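Local coordinates for protein glycerol kinase, putative (PDB 2W40) that probably catalyses the ATP-dependent phosphorylation of glycerol to sn-glycerol 3-phosphate, at residues L7-S12 with T169-N174; L106-E111 with G354-R359; E394-L399 with I431-E436. All coordinates share one frame; numbering follows the deposited sequence.

Contact 1: residues L7-S12 with T169-N174; sequences LSIDQS and TWLIFN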
loop_
_atom_site.group_PDB
_atom_site.type_symbol
_atom_site.label_atom_id
_atom_site.label_comp_id
_atom_site.label_asym_id
_atom_site.label_seq_id
_atom_site.Cartn_x
_atom_site.Cartn_y
_atom_site.Cartn_z
ATOM N N LEU C 7 -40.960 12.231 5.155
ATOM C CA LEU C 7 -39.964 11.148 4.845
ATOM C C LEU C 7 -38.935 11.711 3.859
ATOM O O LEU C 7 -39.310 12.188 2.788
ATOM C CB LEU C 7 -40.594 9.865 4.300
ATOM C CG LEU C 7 -39.758 8.744 3.722
ATOM C CD1 LEU C 7 -38.617 8.348 4.692
ATOM C CD2 LEU C 7 -40.521 7.582 3.115
ATOM N N SER C 8 -37.645 11.645 4.247
ATOM C CA SER C 8 -36.566 12.037 3.339
ATOM C C SER C 8 -35.762 10.767 3.025
ATOM O O SER C 8 -35.246 10.143 3.994
ATOM C CB SER C 8 -35.693 13.157 3.943
ATOM O OG SER C 8 -34.628 13.438 3.062
ATOM N N ILE C 9 -35.702 10.366 1.723
ATOM C CA ILE C 9 -34.960 9.176 1.334
ATOM C C ILE C 9 -33.622 9.690 0.753
ATOM O O ILE C 9 -33.619 10.517 -0.199
ATOM C CB ILE C 9 -35.710 8.371 0.256
ATOM C CG1 ILE C 9 -37.056 7.848 0.864
ATOM C CG2 ILE C 9 -34.719 7.328 -0.356
ATOM C CD1 ILE C 9 -38.038 7.390 -0.203
ATOM N N ASP C 10 -32.491 9.164 1.270
ATOM C CA ASP C 10 -31.159 9.458 0.694
ATOM C C ASP C 10 -30.572 8.116 0.209
ATOM O O ASP C 10 -30.178 7.275 0.977
ATOM C CB ASP C 10 -30.296 10.125 1.753
ATOM C CG ASP C 10 -28.876 10.354 1.372
ATOM O OD1 ASP C 10 -28.530 10.207 0.196
ATOM O OD2 ASP C 10 -28.071 10.762 2.319
ATOM N N GLN C 11 -30.688 7.864 -1.066
ATOM C CA GLN C 11 -30.205 6.676 -1.693
ATOM C C GLN C 11 -28.749 6.992 -2.076
ATOM O O GLN C 11 -28.477 7.615 -3.110
ATOM C CB GLN C 11 -31.086 6.288 -2.916
ATOM C CG GLN C 11 -30.958 4.839 -3.367
ATOM C CD GLN C 11 -29.492 4.439 -3.614
ATOM O OE1 GLN C 11 -28.899 4.810 -4.620
ATOM N NE2 GLN C 11 -28.872 3.839 -2.583
ATOM N N SER C 12 -27.853 6.671 -1.164
ATOM C CA SER C 12 -26.462 7.062 -1.252
ATOM C C SER C 12 -25.630 5.986 -1.929
ATOM O O SER C 12 -26.118 4.907 -2.315
ATOM C CB SER C 12 -25.958 7.453 0.160
ATOM O OG SER C 12 -24.733 8.125 0.085
ATOM N N THR C 169 -34.745 8.887 -10.717
ATOM C CA THR C 169 -35.717 8.403 -11.684
ATOM C C THR C 169 -36.159 6.961 -11.393
ATOM O O THR C 169 -37.373 6.605 -11.478
ATOM C CB THR C 169 -35.178 8.576 -13.098
ATOM O OG1 THR C 169 -34.787 9.926 -13.271
ATOM C CG2 THR C 169 -36.282 8.197 -14.165
ATOM N N TRP C 170 -35.179 6.123 -11.035
ATOM C CA TRP C 170 -35.412 4.728 -10.719
ATOM C C TRP C 170 -36.381 4.634 -9.456
ATOM O O TRP C 170 -37.366 3.869 -9.448
ATOM C CB TRP C 170 -34.079 4.044 -10.498
ATOM C CG TRP C 170 -34.108 2.617 -10.062
ATOM C CD1 TRP C 170 -33.609 2.116 -8.880
ATOM C CD2 TRP C 170 -34.693 1.486 -10.758
ATOM N NE1 TRP C 170 -33.809 0.736 -8.818
ATOM C CE2 TRP C 170 -34.496 0.327 -9.927
ATOM C CE3 TRP C 170 -35.383 1.360 -11.973
ATOM C CZ2 TRP C 170 -34.899 -0.961 -10.311
ATOM C CZ3 TRP C 170 -35.793 0.103 -12.362
ATOM C CH2 TRP C 170 -35.553 -1.063 -11.541
ATOM N N LEU C 171 -36.044 5.345 -8.417
ATOM C CA LEU C 171 -36.842 5.298 -7.201
ATOM C C LEU C 171 -38.264 5.770 -7.458
ATOM O O LEU C 171 -39.222 5.166 -7.019
ATOM C CB LEU C 171 -36.136 6.114 -6.106
ATOM C CG LEU C 171 -35.136 5.453 -5.213
ATOM C CD1 LEU C 171 -34.206 4.452 -5.878
ATOM C CD2 LEU C 171 -34.458 6.420 -4.224
ATOM N N ILE C 172 -38.427 6.882 -8.157
ATOM C CA ILE C 172 -39.750 7.454 -8.391
ATOM C C ILE C 172 -40.563 6.512 -9.300
ATOM O O ILE C 172 -41.737 6.214 -9.017
ATOM C CB ILE C 172 -39.618 8.898 -9.040
ATOM C CG1 ILE C 172 -38.979 9.932 -8.021
ATOM C CG2 ILE C 172 -40.984 9.322 -9.638
ATOM C CD1 ILE C 172 -38.610 11.277 -8.753
ATOM N N PHE C 173 -39.911 5.942 -10.310
ATOM C CA PHE C 173 -40.576 4.992 -11.211
ATOM C C PHE C 173 -41.122 3.815 -10.427
ATOM O O PHE C 173 -42.290 3.428 -10.621
ATOM C CB PHE C 173 -39.567 4.549 -12.247
ATOM C CG PHE C 173 -40.069 3.550 -13.203
ATOM C CD1 PHE C 173 -40.603 3.991 -14.412
ATOM C CD2 PHE C 173 -40.112 2.194 -12.839
ATOM C CE1 PHE C 173 -41.125 3.044 -15.308
ATOM C CE2 PHE C 173 -40.582 1.222 -13.802
ATOM C CZ PHE C 173 -41.067 1.669 -15.005
ATOM N N ASN C 174 -40.342 3.252 -9.529
ATOM C CA ASN C 174 -40.828 2.126 -8.783
ATOM C C ASN C 174 -41.884 2.500 -7.775
ATOM O O ASN C 174 -42.883 1.843 -7.645
ATOM C CB ASN C 174 -39.673 1.386 -8.132
ATOM C CG ASN C 174 -38.857 0.605 -9.107
ATOM O OD1 ASN C 174 -37.740 0.969 -9.478
ATOM N ND2 ASN C 174 -39.345 -0.514 -9.465
#

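Contact 2: residues L106-E111 with G354-R359; sequences LDTRVE and GLYAPR. With EDO (1,2-ethanediol), chain B.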
loop_
_atom_site.group_PDB
_atom_site.type_symbol
_atom_site.label_atom_id
_atom_site.label_comp_id
_atom_site.label_asym_id
_atom_site.label_seq_id
_atom_site.Cartn_x
_atom_site.Cartn_y
_atom_site.Cartn_z
ATOM N N LEU C 106 -18.540 6.197 -9.788
ATOM C CA LEU C 106 -17.141 5.765 -9.560
ATOM C C LEU C 106 -16.552 4.799 -10.622
ATOM O O LEU C 106 -15.323 4.586 -10.646
ATOM C CB LEU C 106 -17.001 5.125 -8.183
ATOM C CG LEU C 106 -16.938 6.068 -6.974
ATOM C CD1 LEU C 106 -17.134 5.260 -5.631
ATOM C CD2 LEU C 106 -15.567 6.911 -6.992
ATOM N N ASP C 107 -17.404 4.258 -11.489
ATOM C CA ASP C 107 -16.959 3.330 -12.530
ATOM C C ASP C 107 -16.093 4.117 -13.514
ATOM O O ASP C 107 -16.415 5.211 -13.897
ATOM C CB ASP C 107 -18.191 2.739 -13.255
ATOM C CG ASP C 107 -17.861 1.644 -14.251
ATOM O OD1 ASP C 107 -18.030 0.437 -13.923
ATOM O OD2 ASP C 107 -17.414 2.056 -15.341
ATOM N N THR C 108 -15.036 3.468 -13.967
ATOM C CA THR C 108 -14.150 4.093 -14.947
ATOM C C THR C 108 -13.838 3.247 -16.186
ATOM O O THR C 108 -12.826 3.491 -16.887
ATOM C CB THR C 108 -12.790 4.445 -14.269
ATOM O OG1 THR C 108 -12.202 3.293 -13.648
ATOM C CG2 THR C 108 -12.950 5.569 -13.256
ATOM N N ARG C 109 -14.699 2.278 -16.497
ATOM C CA ARG C 109 -14.484 1.381 -17.615
ATOM C C ARG C 109 -14.480 2.145 -18.925
ATOM O O ARG C 109 -14.008 1.600 -19.972
ATOM C CB ARG C 109 -15.576 0.264 -17.680
ATOM C CG ARG C 109 -16.840 0.600 -18.361
ATOM C CD ARG C 109 -17.967 -0.390 -18.092
ATOM N NE ARG C 109 -18.361 -0.578 -16.734
ATOM C CZ ARG C 109 -19.136 -1.554 -16.332
ATOM N NH1 ARG C 109 -19.598 -2.477 -17.198
ATOM N NH2 ARG C 109 -19.430 -1.670 -15.074
ATOM N N VAL C 110 -15.096 3.355 -18.922
ATOM C CA VAL C 110 -15.194 4.097 -20.170
ATOM C C VAL C 110 -13.979 4.958 -20.489
ATOM O O VAL C 110 -14.046 5.809 -21.434
ATOM C CB VAL C 110 -16.507 4.937 -20.188
ATOM C CG1 VAL C 110 -17.783 4.018 -19.977
ATOM C CG2 VAL C 110 -16.441 6.049 -19.104
ATOM N N GLU C 111 -12.906 4.790 -19.716
ATOM C CA GLU C 111 -11.656 5.573 -19.939
ATOM C C GLU C 111 -11.277 5.572 -21.420
ATOM O O GLU C 111 -11.012 6.594 -21.997
ATOM C CB GLU C 111 -10.537 4.989 -19.068
ATOM C CG GLU C 111 -9.118 5.614 -19.233
ATOM C CD GLU C 111 -8.007 4.886 -18.396
ATOM O OE1 GLU C 111 -8.274 3.952 -17.558
ATOM O OE2 GLU C 111 -6.827 5.265 -18.553
ATOM N N GLY C 354 -9.141 6.948 -10.647
ATOM C CA GLY C 354 -8.578 8.118 -11.312
ATOM C C GLY C 354 -8.619 9.321 -10.374
ATOM O O GLY C 354 -9.045 9.258 -9.211
ATOM N N LEU C 355 -8.096 10.409 -10.865
ATOM C CA LEU C 355 -8.254 11.726 -10.252
ATOM C C LEU C 355 -9.378 12.505 -10.937
ATOM O O LEU C 355 -9.429 12.590 -12.170
ATOM C CB LEU C 355 -6.977 12.572 -10.330
ATOM C CG LEU C 355 -5.864 12.039 -9.450
ATOM C CD1 LEU C 355 -4.562 12.734 -9.751
ATOM C CD2 LEU C 355 -6.234 11.987 -7.905
ATOM N N TYR C 356 -10.298 13.045 -10.109
ATOM C CA TYR C 356 -11.400 13.903 -10.594
ATOM C C TYR C 356 -10.922 15.330 -10.545
ATOM O O TYR C 356 -9.838 15.636 -11.147
ATOM C CB TYR C 356 -12.659 13.612 -9.780
ATOM C CG TYR C 356 -13.202 12.157 -9.940
ATOM C CD1 TYR C 356 -14.370 11.904 -10.462
ATOM C CD2 TYR C 356 -12.438 11.058 -9.389
ATOM C CE1 TYR C 356 -14.797 10.497 -10.593
ATOM C CE2 TYR C 356 -12.790 9.716 -9.500
ATOM C CZ TYR C 356 -14.025 9.485 -10.167
ATOM O OH TYR C 356 -14.635 8.288 -10.357
ATOM N N ALA C 357 -11.679 16.228 -9.861
ATOM C CA ALA C 357 -11.282 17.623 -9.954
ATOM C C ALA C 357 -9.988 17.879 -9.133
ATOM O O ALA C 357 -9.849 17.347 -8.034
ATOM C CB ALA C 357 -12.440 18.584 -9.547
ATOM N N PRO C 358 -9.135 18.808 -9.601
ATOM C CA PRO C 358 -9.217 19.602 -10.878
ATOM C C PRO C 358 -8.396 19.039 -12.035
ATOM O O PRO C 358 -8.437 19.605 -13.149
ATOM C CB PRO C 358 -8.625 20.949 -10.489
ATOM C CG PRO C 358 -7.603 20.673 -9.471
ATOM C CD PRO C 358 -8.074 19.398 -8.739
ATOM N N ARG C 359 -7.647 17.955 -11.783
ATOM C CA ARG C 359 -6.704 17.420 -12.816
ATOM C C ARG C 359 -7.344 16.531 -13.878
ATOM O O ARG C 359 -6.833 16.433 -14.999
ATOM C CB ARG C 359 -5.530 16.704 -12.157
ATOM C CG ARG C 359 -4.789 17.556 -11.097
ATOM C CD ARG C 359 -3.531 16.865 -10.673
ATOM N NE ARG C 359 -2.810 17.543 -9.574
ATOM C CZ ARG C 359 -1.519 17.718 -9.477
ATOM N NH1 ARG C 359 -0.733 17.389 -10.505
ATOM N NH2 ARG C 359 -1.006 18.224 -8.378
HETATM C C1 EDO B . -13.629 -0.270 -9.696
HETATM O O1 EDO B . -12.316 -1.134 -9.774
HETATM C C2 EDO B . -13.789 1.318 -9.585
HETATM O O2 EDO B . -13.838 2.412 -10.611
HETATM O O HOH W 1 -15.559 7.827 -12.836
#

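Contact 3: residues E394-L399 with I431-E436; sequences EIVDSL and INTKIE. With EDO (1,2-ethanediol), chain D; EDO (1,2-ethanediol), chain E.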
loop_
_atom_site.group_PDB
_atom_site.type_symbol
_atom_site.label_atom_id
_atom_site.label_comp_id
_atom_site.label_asym_id
_atom_site.label_seq_id
_atom_site.Cartn_x
_atom_site.Cartn_y
_atom_site.Cartn_z
ATOM N N GLU C 394 -6.335 21.605 -3.729
ATOM C CA GLU C 394 -6.293 21.869 -5.175
ATOM C C GLU C 394 -7.615 22.453 -5.762
ATOM O O GLU C 394 -7.622 23.388 -6.581
ATOM C CB GLU C 394 -5.856 20.623 -5.977
ATOM C CG GLU C 394 -4.491 20.169 -5.582
ATOM C CD GLU C 394 -3.873 19.124 -6.524
ATOM O OE1 GLU C 394 -4.467 18.773 -7.581
ATOM O OE2 GLU C 394 -2.723 18.648 -6.189
ATOM N N ILE C 395 -8.713 21.895 -5.335
ATOM C CA ILE C 395 -10.044 22.374 -5.615
ATOM C C ILE C 395 -10.226 23.807 -5.151
ATOM O O ILE C 395 -10.746 24.638 -5.918
ATOM C CB ILE C 395 -11.138 21.421 -5.070
ATOM C CG1 ILE C 395 -11.180 20.138 -5.937
ATOM C CG2 ILE C 395 -12.534 22.059 -5.051
ATOM C CD1 ILE C 395 -11.992 18.961 -5.328
ATOM N N VAL C 396 -9.807 24.112 -3.921
ATOM C CA VAL C 396 -9.983 25.481 -3.382
ATOM C C VAL C 396 -9.172 26.481 -4.207
ATOM O O VAL C 396 -9.597 27.600 -4.519
ATOM C CB VAL C 396 -9.650 25.554 -1.911
ATOM C CG1 VAL C 396 -9.601 27.100 -1.443
ATOM C CG2 VAL C 396 -10.700 24.657 -1.133
ATOM N N ASP C 397 -7.980 26.053 -4.620
ATOM C CA ASP C 397 -7.167 26.916 -5.453
ATOM C C ASP C 397 -7.858 27.203 -6.801
ATOM O O ASP C 397 -7.828 28.364 -7.294
ATOM C CB ASP C 397 -5.774 26.339 -5.654
ATOM C CG ASP C 397 -4.884 26.444 -4.408
ATOM O OD1 ASP C 397 -5.142 27.282 -3.491
ATOM O OD2 ASP C 397 -3.930 25.650 -4.344
ATOM N N SER C 398 -8.479 26.182 -7.420
ATOM C CA SER C 398 -9.191 26.419 -8.640
ATOM C C SER C 398 -10.378 27.401 -8.396
ATOM O O SER C 398 -10.671 28.250 -9.210
ATOM C CB SER C 398 -9.679 25.064 -9.231
ATOM O OG SER C 398 -8.603 24.282 -9.672
ATOM N N LEU C 399 -11.106 27.185 -7.319
ATOM C CA LEU C 399 -12.305 27.926 -7.020
ATOM C C LEU C 399 -11.932 29.390 -6.840
ATOM O O LEU C 399 -12.637 30.277 -7.344
ATOM C CB LEU C 399 -12.926 27.440 -5.737
ATOM C CG LEU C 399 -14.057 28.184 -5.094
ATOM C CD1 LEU C 399 -14.752 27.221 -4.053
ATOM C CD2 LEU C 399 -13.618 29.453 -4.426
ATOM N N ILE C 431 -5.777 23.550 3.478
ATOM C CA ILE C 431 -6.559 24.456 2.553
ATOM C C ILE C 431 -6.480 25.936 2.942
ATOM O O ILE C 431 -7.028 26.769 2.173
ATOM C CB ILE C 431 -8.032 24.002 2.320
ATOM C CG1 ILE C 431 -8.967 24.321 3.509
ATOM C CG2 ILE C 431 -8.083 22.482 2.008
ATOM C CD1 ILE C 431 -10.433 23.884 3.382
ATOM N N ASN C 432 -5.884 26.208 4.124
ATOM C CA ASN C 432 -5.770 27.541 4.762
ATOM C C ASN C 432 -7.122 28.374 4.746
ATOM O O ASN C 432 -7.166 29.521 4.256
ATOM C CB ASN C 432 -4.654 28.309 4.134
ATOM C CG ASN C 432 -4.198 29.569 4.991
ATOM O OD1 ASN C 432 -4.386 29.650 6.218
ATOM N ND2 ASN C 432 -3.706 30.601 4.256
ATOM N N THR C 433 -8.168 27.749 5.244
ATOM C CA THR C 433 -9.520 28.280 5.187
ATOM C C THR C 433 -10.206 27.956 6.456
ATOM O O THR C 433 -10.051 26.827 6.978
ATOM C CB THR C 433 -10.359 27.683 3.988
ATOM O OG1 THR C 433 -9.733 27.959 2.678
ATOM C CG2 THR C 433 -11.831 28.236 3.926
ATOM N N LYS C 434 -10.937 28.951 6.997
ATOM C CA LYS C 434 -11.800 28.720 8.147
ATOM C C LYS C 434 -12.901 27.732 7.758
ATOM O O LYS C 434 -13.565 27.888 6.696
ATOM C CB LYS C 434 -12.488 30.057 8.695
ATOM C CG LYS C 434 -13.285 29.785 9.904
ATOM C CD LYS C 434 -13.715 30.999 10.791
ATOM C CE LYS C 434 -14.614 31.912 10.104
ATOM N NZ LYS C 434 -14.874 33.238 10.830
ATOM N N ILE C 435 -13.099 26.732 8.567
ATOM C CA ILE C 435 -14.117 25.679 8.355
ATOM C C ILE C 435 -15.174 25.759 9.507
ATOM O O ILE C 435 -14.798 25.797 10.669
ATOM C CB ILE C 435 -13.487 24.285 8.268
ATOM C CG1 ILE C 435 -12.697 24.110 6.959
ATOM C CG2 ILE C 435 -14.572 23.184 8.479
ATOM C CD1 ILE C 435 -11.980 22.789 6.921
ATOM N N GLU C 436 -16.432 25.902 9.125
ATOM C CA GLU C 436 -17.573 25.801 10.072
ATOM C C GLU C 436 -18.317 24.536 9.824
ATOM O O GLU C 436 -18.796 24.322 8.652
ATOM C CB GLU C 436 -18.551 26.969 9.913
HETATM C C1 EDO D . -3.854 23.411 -7.789
HETATM O O1 EDO D . -3.383 24.058 -6.538
HETATM C C2 EDO D . -5.360 23.465 -8.140
HETATM O O2 EDO D . -5.920 24.240 -9.242
HETATM C C1 EDO E . -7.113 31.337 7.347
HETATM O O1 EDO E . -5.761 31.350 7.778
HETATM C C2 EDO E . -7.631 29.983 7.755
HETATM O O2 EDO E . -7.997 29.948 9.128
#

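Contact 1: residues L7-S12 with T169-N174
Gln11, whose aliphatic stem meets Leu171 of the facing helix, has its amide nitrogen committed to two acceptors: NE2 donates to Ser12 O at 3.0 Å and is also bonded to Thr16 OG1. The bond to Ser12 is bent, 135° at the hydrogen; it arrives in the carbonyl plane on a lone pair, but the acceptor lies well out of the Gln11 amide plane. With OE1 bonded to Gln84 NE2, both ends of the amide are engaged, which fixes its rotation. CG stands anti to the backbone N (chi1 -161°); CB already points at the helix, and the bend at chi2 (-53°) turns the amide aside toward Ser12. There Leu171 CD2 comes to 3.6 Å from Gln11 CB, while Leu171 CD1 lies 4.1 Å from Gln11 CG, the two side chains crossing at about a right angle. The same CD2 methyl reaches Ile9 CG2 at 4.0 Å. One leucine thus meets two alternate residues on one side of the strand, whereas Asp10 between them points away. Gln11 lies about 9 Å from bound glycerol, side chain to ligand, at the start of the turn of the first hairpin, as in the phosphate-binding hairpin of actin-like ATPases. Strand 3-11 runs between antiparallel strand 15-21 and parallel strand 74-83, with helix 167-176 against the sheet and helix 49-70 touching both segments.

Contact 2: residues L106-E111 with G354-R359
Tyr356 reaches across to Leu106 with its hydroxyl end: OH lies 3.6 Å from Leu106 CA and 3.8 Å from Leu106 CD2. Tyr356 CG is anti to its carbonyl carbon (chi1 -64°), which directs the ring at the loop, and the leucine side chain crosses it at about a right angle. That hydroxyl is hydrogen-bonded to Ser353 OG, and a water 2.7 Å from Tyr356 OH and 2.9 Å from Asp107 O links the two segments. Thr108 adds its methyl, CG2, at 4.3 Å from Tyr356 OH.

Within 106-111 the loop is held by its own side chains. Asp107 OD2 accepts from Arg109 N at 3.0 Å, an Asx turn, while the arginine side chain curls back (chi1 84°) to grip the carboxylate side-on through NE and NH2. A 1,2-ethanediol, probably from the crystallisation liquor, donates to Leu106 O. The contact joins the N- and C-terminal parts of the kinase; the Leu106 side chain is about 4 Å from that of Thr270, an ADP-binding residue although no ADP is bound here, consistent with a place beside the nucleotide site. Segment 106-111 leads into helix 111-118, whereas 354-359, in the loop connecting strands 347-349 and 366-371, packs on helix 377-403.

Contact 3: residues E394-L399 with I431-E436
Val396 meets Ile431 and Thr433 where helix 377-403 packs against a beta-alpha-beta crossover of the C-terminal, actin-like domain: strands 411-414 and 435-438 are parallel neighbours in one sheet, and helix 421-431 connects them. The first shell consists of the two valine methyls. CG2 of Val396 lies 4.4 Å from Ile431 CB, and CG1 of Val396 lies 4.2 Å from Thr433 OG1. The torsion accounts for this split: CG1 is anti to the valine's own backbone N (chi1 170°) and CG2 beside it, so the two branches spread over successive parts of the turn. These distances describe modest van der Waals contact, and the summed buried surface of 99 Å² agrees.

The second shell explains why the partners stand there. Asn432 takes a positive phi of 46°, reversing the chain between the helix and the following strand, and places Thr433 beside Ile431. Leu411 of strand 411-414 touches both of these side chains, while Leu274 of strand 272-279 touches Val396 and Leu399. Further out, Ser398 OG is hydrogen-bonded to Cys287 O, and Glu394 OE2 is hydrogen-bonded to Trp492 NE1 and salt-bridged to Arg359, so the helix is also tied to parts beyond the crossover. Backbone bonds of Glu436 to Leu411 and Cys413, and of Ile435 to Phe476, hold the strand between its neighbours. The turn closes on itself through Thr433 OG1, which donates to Ile431 O at 3.0 Å from a position 55° above the carbonyl plane.

Along the chain the segments of contacts 1 and 2 alternate, 7-12, 106-111, 169-174 and 354-359, and contact 3 follows in series. Contact 1 lies wholly in the N-terminal domain and contact 3 in the C-terminal one, their centres 32 Å apart, each placing a helix beside the sheet of its own domain. Contact 2 spans both domains, its centre 25 Å from that of contact 1 and 22 Å from that of contact 3, consistent with two actin-like halves closing about a cleft. It touches contact 3 directly: Arg359 NH2 forms a 2.8 Å salt bridge with Glu394 OE2, tying the loop 354-359 to helix 377-403 within the C-terminal region.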